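Local coordinates for putative 4-amino-4-deoxychorismate lyase (Thermus thermophilus, PDB 2ZGI), which binds pyridoxal-5'-phosphate and is probably a lyase of the class-IV aminotransferase family, putatively acting on 4-amino-4-deoxychorismate, at residues 17-29 with 122-134. Numbering follows the deposited sequence.
Sequences FLYHGASVFTTLR and LARYKTGNYLPYR. With PLP (pyridoxal-5'-phosphate), chain P.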
ATOM      1  N   PHE D  17     -19.707  16.248  17.205  1.00 27.41           N
ATOM      2  CA  PHE D  17     -20.536  15.113  16.865  1.00 27.67           C
ATOM      3  C   PHE D  17     -20.815  15.067  15.358  1.00 28.52           C
ATOM      4  O   PHE D  17     -20.718  13.996  14.747  1.00 27.77           O
ATOM      5  CB  PHE D  17     -21.863  15.216  17.613  1.00 27.26           C
ATOM      6  CG  PHE D  17     -22.766  14.041  17.406  1.00 27.10           C
ATOM      7  CD1 PHE D  17     -22.751  12.976  18.294  1.00 28.56           C
ATOM      8  CD2 PHE D  17     -23.653  14.000  16.325  1.00 28.39           C
ATOM      9  CE1 PHE D  17     -23.603  11.878  18.108  1.00 28.27           C
ATOM     10  CE2 PHE D  17     -24.499  12.897  16.125  1.00 27.51           C
ATOM     11  CZ  PHE D  17     -24.470  11.846  17.016  1.00 26.02           C
ATOM     12  N   LEU D  18     -21.186  16.224  14.800  1.00 28.55           N
ATOM     13  CA  LEU D  18     -21.578  16.384  13.399  1.00 30.10           C
ATOM     14  C   LEU D  18     -20.356  16.500  12.517  1.00 29.28           C
ATOM     15  O   LEU D  18     -20.290  15.876  11.435  1.00 30.75           O
ATOM     16  CB  LEU D  18     -22.388  17.699  13.163  1.00 31.40           C
ATOM     17  CG  LEU D  18     -23.686  18.193  13.823  1.00 35.19           C
ATOM     18  CD1 LEU D  18     -24.499  17.062  14.455  1.00 37.25           C
ATOM     19  CD2 LEU D  18     -23.428  19.280  14.831  1.00 36.59           C
ATOM     20  N   TYR D  19     -19.411  17.333  12.935  1.00 28.22           N
ATOM     21  CA  TYR D  19     -18.287  17.700  12.061  1.00 26.98           C
ATOM     22  C   TYR D  19     -17.159  16.672  12.027  1.00 26.45           C
ATOM     23  O   TYR D  19     -16.357  16.659  11.079  1.00 24.88           O
ATOM     24  CB  TYR D  19     -17.683  19.051  12.457  1.00 27.62           C
ATOM     25  CG  TYR D  19     -18.492  20.277  12.050  1.00 30.67           C
ATOM     26  CD1 TYR D  19     -19.280  20.283  10.892  1.00 33.72           C
ATOM     27  CD2 TYR D  19     -18.422  21.448  12.798  1.00 32.28           C
ATOM     28  CE1 TYR D  19     -20.000  21.450  10.500  1.00 33.57           C
ATOM     29  CE2 TYR D  19     -19.137  22.604  12.430  1.00 33.75           C
ATOM     30  CZ  TYR D  19     -19.929  22.590  11.288  1.00 34.53           C
ATOM     31  OH  TYR D  19     -20.620  23.736  10.906  1.00 35.94           O
ATOM     32  N   HIS D  20     -17.064  15.856  13.075  1.00 25.12           N
ATOM     33  CA  HIS D  20     -15.904  14.986  13.222  1.00 24.17           C
ATOM     34  C   HIS D  20     -16.259  13.521  13.311  1.00 22.77           C
ATOM     35  O   HIS D  20     -15.377  12.669  13.525  1.00 22.48           O
ATOM     36  CB  HIS D  20     -15.125  15.380  14.465  1.00 24.50           C
ATOM     37  CG  HIS D  20     -14.480  16.729  14.380  1.00 26.42           C
ATOM     38  ND1 HIS D  20     -14.050  17.409  15.494  1.00 29.41           N
ATOM     39  CD2 HIS D  20     -14.209  17.532  13.326  1.00 25.13           C
ATOM     40  CE1 HIS D  20     -13.500  18.554  15.133  1.00 29.65           C
ATOM     41  NE2 HIS D  20     -13.583  18.653  13.822  1.00 30.16           N
ATOM     42  N   GLY D  21     -17.540  13.223  13.126  1.00 21.37           N
ATOM     43  CA  GLY D  21     -18.049  11.864  13.339  1.00 22.04           C
ATOM     44  C   GLY D  21     -17.686  11.367  14.734  1.00 21.73           C
ATOM     45  O   GLY D  21     -17.426  10.179  14.928  1.00 20.02           O
ATOM     46  N   ALA D  22     -17.668  12.268  15.720  1.00 22.47           N
ATOM     47  CA  ALA D  22     -17.153  11.882  17.046  1.00 23.01           C
ATOM     48  C   ALA D  22     -18.238  11.215  17.892  1.00 23.81           C
ATOM     49  O   ALA D  22     -18.873  11.850  18.754  1.00 24.38           O
ATOM     50  CB  ALA D  22     -16.541  13.093  17.755  1.00 23.07           C
ATOM     51  N   SER D  23     -18.512   9.942  17.597  1.00 23.46           N
ATOM     52  CA  SER D  23     -19.591   9.198  18.248  1.00 23.36           C
ATOM     53  C   SER D  23     -19.294   7.725  18.186  1.00 23.85           C
ATOM     54  O   SER D  23     -18.479   7.265  17.346  1.00 22.76           O
ATOM     55  CB  SER D  23     -20.953   9.486  17.578  1.00 23.88           C
ATOM     56  OG  SER D  23     -20.963   9.096  16.196  1.00 25.71           O
ATOM     57  N   VAL D  24     -19.911   6.980  19.104  1.00 23.01           N
ATOM     58  CA  VAL D  24     -19.977   5.530  19.011  1.00 23.46           C
ATOM     59  C   VAL D  24     -21.437   5.163  19.020  1.00 23.63           C
ATOM     60  O   VAL D  24     -22.290   5.960  19.460  1.00 24.20           O
ATOM     61  CB  VAL D  24     -19.160   4.810  20.153  1.00 23.68           C
ATOM     62  CG1 VAL D  24     -17.722   5.171  20.047  1.00 23.60           C
ATOM     63  CG2 VAL D  24     -19.671   5.235  21.544  1.00 23.81           C
ATOM     64  N   PHE D  25     -21.759   3.979  18.511  1.00 23.42           N
ATOM     65  CA  PHE D  25     -23.149   3.615  18.374  1.00 23.69           C
ATOM     66  C   PHE D  25     -23.289   2.112  18.373  1.00 23.00           C
ATOM     67  O   PHE D  25     -22.278   1.378  18.298  1.00 23.36           O
ATOM     68  CB  PHE D  25     -23.763   4.267  17.099  1.00 23.24           C
ATOM     69  CG  PHE D  25     -23.311   3.623  15.788  1.00 23.43           C
ATOM     70  CD1 PHE D  25     -24.116   2.672  15.159  1.00 23.32           C
ATOM     71  CD2 PHE D  25     -22.096   3.962  15.196  1.00 24.68           C
ATOM     72  CE1 PHE D  25     -23.719   2.069  13.957  1.00 26.75           C
ATOM     73  CE2 PHE D  25     -21.673   3.357  14.000  1.00 26.20           C
ATOM     74  CZ  PHE D  25     -22.478   2.423  13.370  1.00 23.25           C
ATOM     75  N   THR D  26     -24.529   1.646  18.477  1.00 22.57           N
ATOM     76  CA  THR D  26     -24.826   0.255  18.250  1.00 23.32           C
ATOM     77  C   THR D  26     -26.230   0.136  17.668  1.00 24.38           C
ATOM     78  O   THR D  26     -27.083   1.004  17.895  1.00 24.99           O
ATOM     79  CB  THR D  26     -24.652  -0.587  19.539  1.00 23.22           C
ATOM     80  OG1 THR D  26     -24.607  -1.974  19.183  1.00 25.31           O
ATOM     81  CG2 THR D  26     -25.830  -0.344  20.544  1.00 19.81           C
ATOM     82  N   THR D  27     -26.468  -0.917  16.897  1.00 25.05           N
ATOM     83  CA  THR D  27     -27.764  -1.103  16.281  1.00 25.84           C
ATOM     84  C   THR D  27     -28.302  -2.491  16.636  1.00 26.65           C
ATOM     85  O   THR D  27     -27.594  -3.506  16.508  1.00 26.08           O
ATOM     86  CB  THR D  27     -27.737  -0.871  14.750  1.00 26.58           C
ATOM     87  OG1 THR D  27     -27.113  -1.979  14.107  1.00 30.90           O
ATOM     88  CG2 THR D  27     -26.972   0.341  14.409  1.00 25.79           C
ATOM     89  N   LEU D  28     -29.550  -2.523  17.097  1.00 26.83           N
ATOM     90  CA  LEU D  28     -30.173  -3.730  17.629  1.00 27.64           C
ATOM     91  C   LEU D  28     -31.405  -4.071  16.831  1.00 27.89           C
ATOM     92  O   LEU D  28     -31.988  -3.200  16.159  1.00 28.33           O
ATOM     93  CB  LEU D  28     -30.656  -3.529  19.065  1.00 27.40           C
ATOM     94  CG  LEU D  28     -29.721  -3.045  20.154  1.00 30.03           C
ATOM     95  CD1 LEU D  28     -29.715  -1.532  20.147  1.00 30.62           C
ATOM     96  CD2 LEU D  28     -30.187  -3.608  21.523  1.00 30.33           C
ATOM     97  N   ARG D  29     -31.817  -5.337  16.931  1.00 27.42           N
ATOM     98  CA  ARG D  29     -33.097  -5.778  16.397  1.00 27.57           C
ATOM     99  C   ARG D  29     -34.005  -6.125  17.567  1.00 27.89           C
ATOM    100  O   ARG D  29     -33.540  -6.735  18.523  1.00 27.85           O
ATOM    101  CB  ARG D  29     -32.916  -6.993  15.485  1.00 28.23           C
ATOM    102  CG  ARG D  29     -34.137  -7.234  14.623  1.00 29.12           C
ATOM    103  CD  ARG D  29     -33.898  -8.278  13.555  1.00 30.07           C
ATOM    104  NE  ARG D  29     -33.846  -9.652  14.061  1.00 29.61           N
ATOM    105  CZ  ARG D  29     -32.730 -10.366  14.144  1.00 30.43           C
ATOM    106  NH1 ARG D  29     -31.576  -9.827  13.782  1.00 32.12           N
ATOM    107  NH2 ARG D  29     -32.773 -11.626  14.613  1.00 32.75           N
ATOM    108  N   LEU D 122      -9.336   2.548  14.888  1.00 26.86           N
ATOM    109  CA  LEU D 122     -10.769   2.562  15.173  1.00 26.62           C
ATOM    110  C   LEU D 122     -11.531   1.341  14.682  1.00 25.70           C
ATOM    111  O   LEU D 122     -12.760   1.256  14.863  1.00 25.05           O
ATOM    112  CB  LEU D 122     -11.410   3.837  14.620  1.00 26.89           C
ATOM    113  CG  LEU D 122     -10.776   5.200  14.960  1.00 29.59           C
ATOM    114  CD1 LEU D 122     -11.569   6.321  14.288  1.00 29.88           C
ATOM    115  CD2 LEU D 122     -10.624   5.457  16.474  1.00 30.52           C
ATOM    116  N   ALA D 123     -10.822   0.406  14.041  1.00 24.06           N
ATOM    117  CA  ALA D 123     -11.444  -0.765  13.419  1.00 24.24           C
ATOM    118  C   ALA D 123     -12.217  -1.616  14.418  1.00 23.87           C
ATOM    119  O   ALA D 123     -13.211  -2.275  14.075  1.00 24.04           O
ATOM    120  CB  ALA D 123     -10.371  -1.628  12.757  1.00 24.30           C
ATOM    121  N   ARG D 124     -11.764  -1.592  15.661  1.00 24.19           N
ATOM    122  CA  ARG D 124     -12.343  -2.446  16.673  1.00 25.52           C
ATOM    123  C   ARG D 124     -13.572  -1.794  17.301  1.00 26.44           C
ATOM    124  O   ARG D 124     -14.315  -2.474  18.017  1.00 27.79           O
ATOM    125  CB  ARG D 124     -11.306  -2.791  17.741  1.00 25.15           C
ATOM    126  CG  ARG D 124     -10.565  -1.562  18.278  1.00 29.32           C
ATOM    127  CD  ARG D 124      -9.405  -1.943  19.233  1.00 34.40           C
ATOM    128  NE  ARG D 124      -9.901  -2.768  20.329  1.00 39.70           N
ATOM    129  CZ  ARG D 124      -9.188  -3.181  21.378  1.00 42.75           C
ATOM    130  NH1 ARG D 124      -7.904  -2.863  21.511  1.00 43.41           N
ATOM    131  NH2 ARG D 124      -9.776  -3.926  22.299  1.00 43.29           N
ATOM    132  N   TYR D 125     -13.763  -0.493  17.036  1.00 26.34           N
ATOM    133  CA  TYR D 125     -14.884   0.275  17.596  1.00 26.08           C
ATOM    134  C   TYR D 125     -15.941   0.605  16.547  1.00 25.91           C
ATOM    135  O   TYR D 125     -15.641   0.773  15.344  1.00 25.44           O
ATOM    136  CB  TYR D 125     -14.356   1.544  18.270  1.00 26.16           C
ATOM    137  CG  TYR D 125     -13.208   1.245  19.199  1.00 27.76           C
ATOM    138  CD1 TYR D 125     -13.399   0.436  20.337  1.00 29.90           C
ATOM    139  CD2 TYR D 125     -11.923   1.715  18.934  1.00 28.59           C
ATOM    140  CE1 TYR D 125     -12.335   0.111  21.193  1.00 31.99           C
ATOM    141  CE2 TYR D 125     -10.853   1.411  19.790  1.00 29.91           C
ATOM    142  CZ  TYR D 125     -11.077   0.605  20.917  1.00 32.68           C
ATOM    143  OH  TYR D 125     -10.045   0.283  21.759  1.00 31.53           O
ATOM    144  N   LYS D 126     -17.187   0.707  17.015  1.00 25.52           N
ATOM    145  CA  LYS D 126     -18.320   1.053  16.167  1.00 25.75           C
ATOM    146  C   LYS D 126     -18.530   2.566  16.289  1.00 25.75           C
ATOM    147  O   LYS D 126     -19.228   3.038  17.212  1.00 24.80           O
ATOM    148  CB  LYS D 126     -19.538   0.263  16.627  1.00 25.45           C
ATOM    149  CG  LYS D 126     -20.492  -0.115  15.504  1.00 26.68           C
ATOM    150  CD  LYS D 126     -21.444  -1.189  15.946  1.00 24.97           C
ATOM    151  CE  LYS D 126     -22.702  -1.150  15.117  1.00 25.76           C
ATOM    152  NZ  LYS D 126     -22.375  -1.650  13.748  1.00 28.84           N
ATOM    153  N   THR D 127     -17.866   3.322  15.397  1.00 24.84           N
ATOM    154  CA  THR D 127     -17.795   4.776  15.500  1.00 23.88           C
ATOM    155  C   THR D 127     -18.484   5.497  14.347  1.00 23.50           C
ATOM    156  O   THR D 127     -18.758   4.908  13.303  1.00 23.24           O
ATOM    157  CB  THR D 127     -16.315   5.301  15.578  1.00 25.02           C
ATOM    158  OG1 THR D 127     -15.717   5.342  14.267  1.00 22.38           O
ATOM    159  CG2 THR D 127     -15.468   4.404  16.462  1.00 24.93           C
ATOM    160  N   GLY D 128     -18.736   6.786  14.566  1.00 22.90           N
ATOM    161  CA  GLY D 128     -19.202   7.709  13.553  1.00 22.23           C
ATOM    162  C   GLY D 128     -18.225   7.984  12.424  1.00 21.87           C
ATOM    163  O   GLY D 128     -18.565   8.702  11.487  1.00 20.91           O
ATOM    164  N   ASN D 129     -17.015   7.425  12.504  1.00 21.76           N
ATOM    165  CA  ASN D 129     -16.087   7.542  11.381  1.00 20.90           C
ATOM    166  C   ASN D 129     -16.317   6.378  10.440  1.00 21.53           C
ATOM    167  O   ASN D 129     -15.567   5.379  10.431  1.00 21.83           O
ATOM    168  CB  ASN D 129     -14.650   7.632  11.885  1.00 21.14           C
ATOM    169  CG  ASN D 129     -14.302   9.019  12.347  1.00 21.73           C
ATOM    170  OD1 ASN D 129     -15.147   9.763  12.884  1.00 27.23           O
ATOM    171  ND2 ASN D 129     -13.086   9.394  12.136  1.00 15.60           N
ATOM    172  N   TYR D 130     -17.411   6.472   9.692  1.00 19.91           N
ATOM    173  CA  TYR D 130     -17.979   5.296   9.046  1.00 21.27           C
ATOM    174  C   TYR D 130     -17.868   5.407   7.508  1.00 20.64           C
ATOM    175  O   TYR D 130     -18.406   4.600   6.786  1.00 21.73           O
ATOM    176  CB  TYR D 130     -19.455   5.167   9.486  1.00 20.53           C
ATOM    177  CG  TYR D 130     -20.132   3.889   9.115  1.00 22.88           C
ATOM    178  CD1 TYR D 130     -19.799   2.693   9.743  1.00 21.47           C
ATOM    179  CD2 TYR D 130     -21.122   3.880   8.131  1.00 22.90           C
ATOM    180  CE1 TYR D 130     -20.429   1.495   9.397  1.00 25.91           C
ATOM    181  CE2 TYR D 130     -21.755   2.688   7.772  1.00 27.46           C
ATOM    182  CZ  TYR D 130     -21.402   1.506   8.407  1.00 27.03           C
ATOM    183  OH  TYR D 130     -22.015   0.329   8.030  1.00 30.60           O
ATOM    184  N   LEU D 131     -17.182   6.422   7.035  1.00 22.05           N
ATOM    185  CA  LEU D 131     -17.054   6.657   5.575  1.00 23.48           C
ATOM    186  C   LEU D 131     -16.458   5.482   4.765  1.00 23.20           C
ATOM    187  O   LEU D 131     -17.009   5.105   3.714  1.00 23.14           O
ATOM    188  CB  LEU D 131     -16.297   7.958   5.336  1.00 23.41           C
ATOM    189  CG  LEU D 131     -16.466   8.677   4.000  1.00 26.71           C
ATOM    190  CD1 LEU D 131     -17.913   8.729   3.563  1.00 26.42           C
ATOM    191  CD2 LEU D 131     -15.806  10.056   4.079  1.00 26.83           C
ATOM    192  N   PRO D 132     -15.347   4.884   5.242  1.00 24.25           N
ATOM    193  CA  PRO D 132     -14.817   3.732   4.492  1.00 23.98           C
ATOM    194  C   PRO D 132     -15.849   2.608   4.294  1.00 23.45           C
ATOM    195  O   PRO D 132     -15.902   2.009   3.218  1.00 23.52           O
ATOM    196  CB  PRO D 132     -13.653   3.239   5.367  1.00 25.20           C
ATOM    197  CG  PRO D 132     -13.208   4.502   6.133  1.00 24.94           C
ATOM    198  CD  PRO D 132     -14.511   5.223   6.407  1.00 23.80           C
ATOM    199  N   TYR D 133     -16.661   2.336   5.320  1.00 23.25           N
ATOM    200  CA  TYR D 133     -17.709   1.328   5.263  1.00 21.96           C
ATOM    201  C   TYR D 133     -18.793   1.762   4.287  1.00 21.87           C
ATOM    202  O   TYR D 133     -19.268   0.968   3.486  1.00 21.13           O
ATOM    203  CB  TYR D 133     -18.297   1.065   6.659  1.00 22.76           C
ATOM    204  CG  TYR D 133     -17.212   0.720   7.659  1.00 23.48           C
ATOM    205  CD1 TYR D 133     -16.728  -0.593   7.781  1.00 22.25           C
ATOM    206  CD2 TYR D 133     -16.640   1.712   8.450  1.00 24.13           C
ATOM    207  CE1 TYR D 133     -15.684  -0.886   8.696  1.00 25.41           C
ATOM    208  CE2 TYR D 133     -15.622   1.431   9.331  1.00 25.59           C
ATOM    209  CZ  TYR D 133     -15.161   0.135   9.471  1.00 24.61           C
ATOM    210  OH  TYR D 133     -14.151  -0.089  10.384  1.00 24.26           O
ATOM    211  N   ARG D 134     -19.157   3.030   4.317  1.00 21.57           N
ATOM    212  CA  ARG D 134     -20.139   3.511   3.306  1.00 23.18           C
ATOM    213  C   ARG D 134     -19.619   3.267   1.894  1.00 23.47           C
ATOM    214  O   ARG D 134     -20.313   2.679   1.055  1.00 23.53           O
ATOM    215  CB  ARG D 134     -20.439   4.994   3.490  1.00 23.21           C
ATOM    216  CG  ARG D 134     -21.117   5.361   4.828  1.00 23.40           C
ATOM    217  CD  ARG D 134     -21.465   6.840   4.858  1.00 24.42           C
ATOM    218  NE  ARG D 134     -22.310   7.235   3.730  1.00 28.56           N
ATOM    219  CZ  ARG D 134     -23.638   7.144   3.690  1.00 27.90           C
ATOM    220  NH1 ARG D 134     -24.340   6.697   4.733  1.00 27.60           N
ATOM    221  NH2 ARG D 134     -24.279   7.530   2.588  1.00 30.76           N
TER
HETATM  222  N1  PLP P 248     -19.075  -4.801  10.815  1.00 23.95           N
HETATM  223  C2  PLP P 248     -19.214  -3.466  10.946  1.00 26.20           C
HETATM  224  C2A PLP P 248     -18.237  -2.558  10.257  1.00 23.33           C
HETATM  225  C3  PLP P 248     -20.269  -2.939  11.698  1.00 24.02           C
HETATM  226  O3  PLP P 248     -20.369  -1.583  11.801  1.00 25.60           O
HETATM  227  C4  PLP P 248     -21.149  -3.817  12.341  1.00 25.07           C
HETATM  228  C4A PLP P 248     -22.290  -3.342  13.216  1.00 24.21           C
HETATM  229  C5  PLP P 248     -20.959  -5.191  12.214  1.00 23.38           C
HETATM  230  C6  PLP P 248     -19.897  -5.646  11.434  1.00 26.52           C
HETATM  231  C5A PLP P 248     -21.889  -6.206  12.846  1.00 26.39           C
HETATM  232  O4P PLP P 248     -21.889  -6.217  14.274  1.00 26.61           O
HETATM  233  P   PLP P 248     -23.095  -6.795  15.155  1.00 26.49           P
HETATM  234  O1P PLP P 248     -23.189  -8.274  14.876  1.00 24.81           O
HETATM  235  O2P PLP P 248     -24.384  -6.113  14.754  1.00 27.97           O
HETATM  236  O3P PLP P 248     -22.598  -6.408  16.509  1.00 24.24           O
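Phe-25 and Lys-126 form the tight part of this contact, their side chains crossing at about a right angle. Lys-126 CG sits over one face of the Phe-25 ring, 4.1 Å from its centroid and 19° off the normal, a CH-pi contact. At the ring's edge, near its plane, Phe-25 CE2 lies 3.4 Å from Thr-127 O. The lysine chain bends at its last torsion (chi4 72°), which brings Lys-126 NZ to 1.8 Å from PLP C4A; the two are covalently joined, consistent with the internal aldimine usual in this family, though the modelled bond is longer than an imine's. Two hydrogen bonds, Phe-25 N to Lys-126 O (3.0 Å) and Gly-128 N to Ser-23 O (2.8 Å), flank Val-24 and Thr-127, a non-hydrogen-bonded antiparallel pair. Thr-127 OG1 accepts from Asn-129 N at 3.0 Å, an ST turn. The backbones stay close as far as Gly-21 O, 3.3 Å from Gly-128 CA; beyond, at partly exposed His-20, the contact thins, and the imidazole leads away to meet Tyr-130 of the second subunit. The bridge joins strand 24-31, paired with strand 78-86, to the cofactor-bearing loop before helix 131-142, while Arg-44 of helix 38-51 touches Lys-126 and hydrogen-bonds PLP.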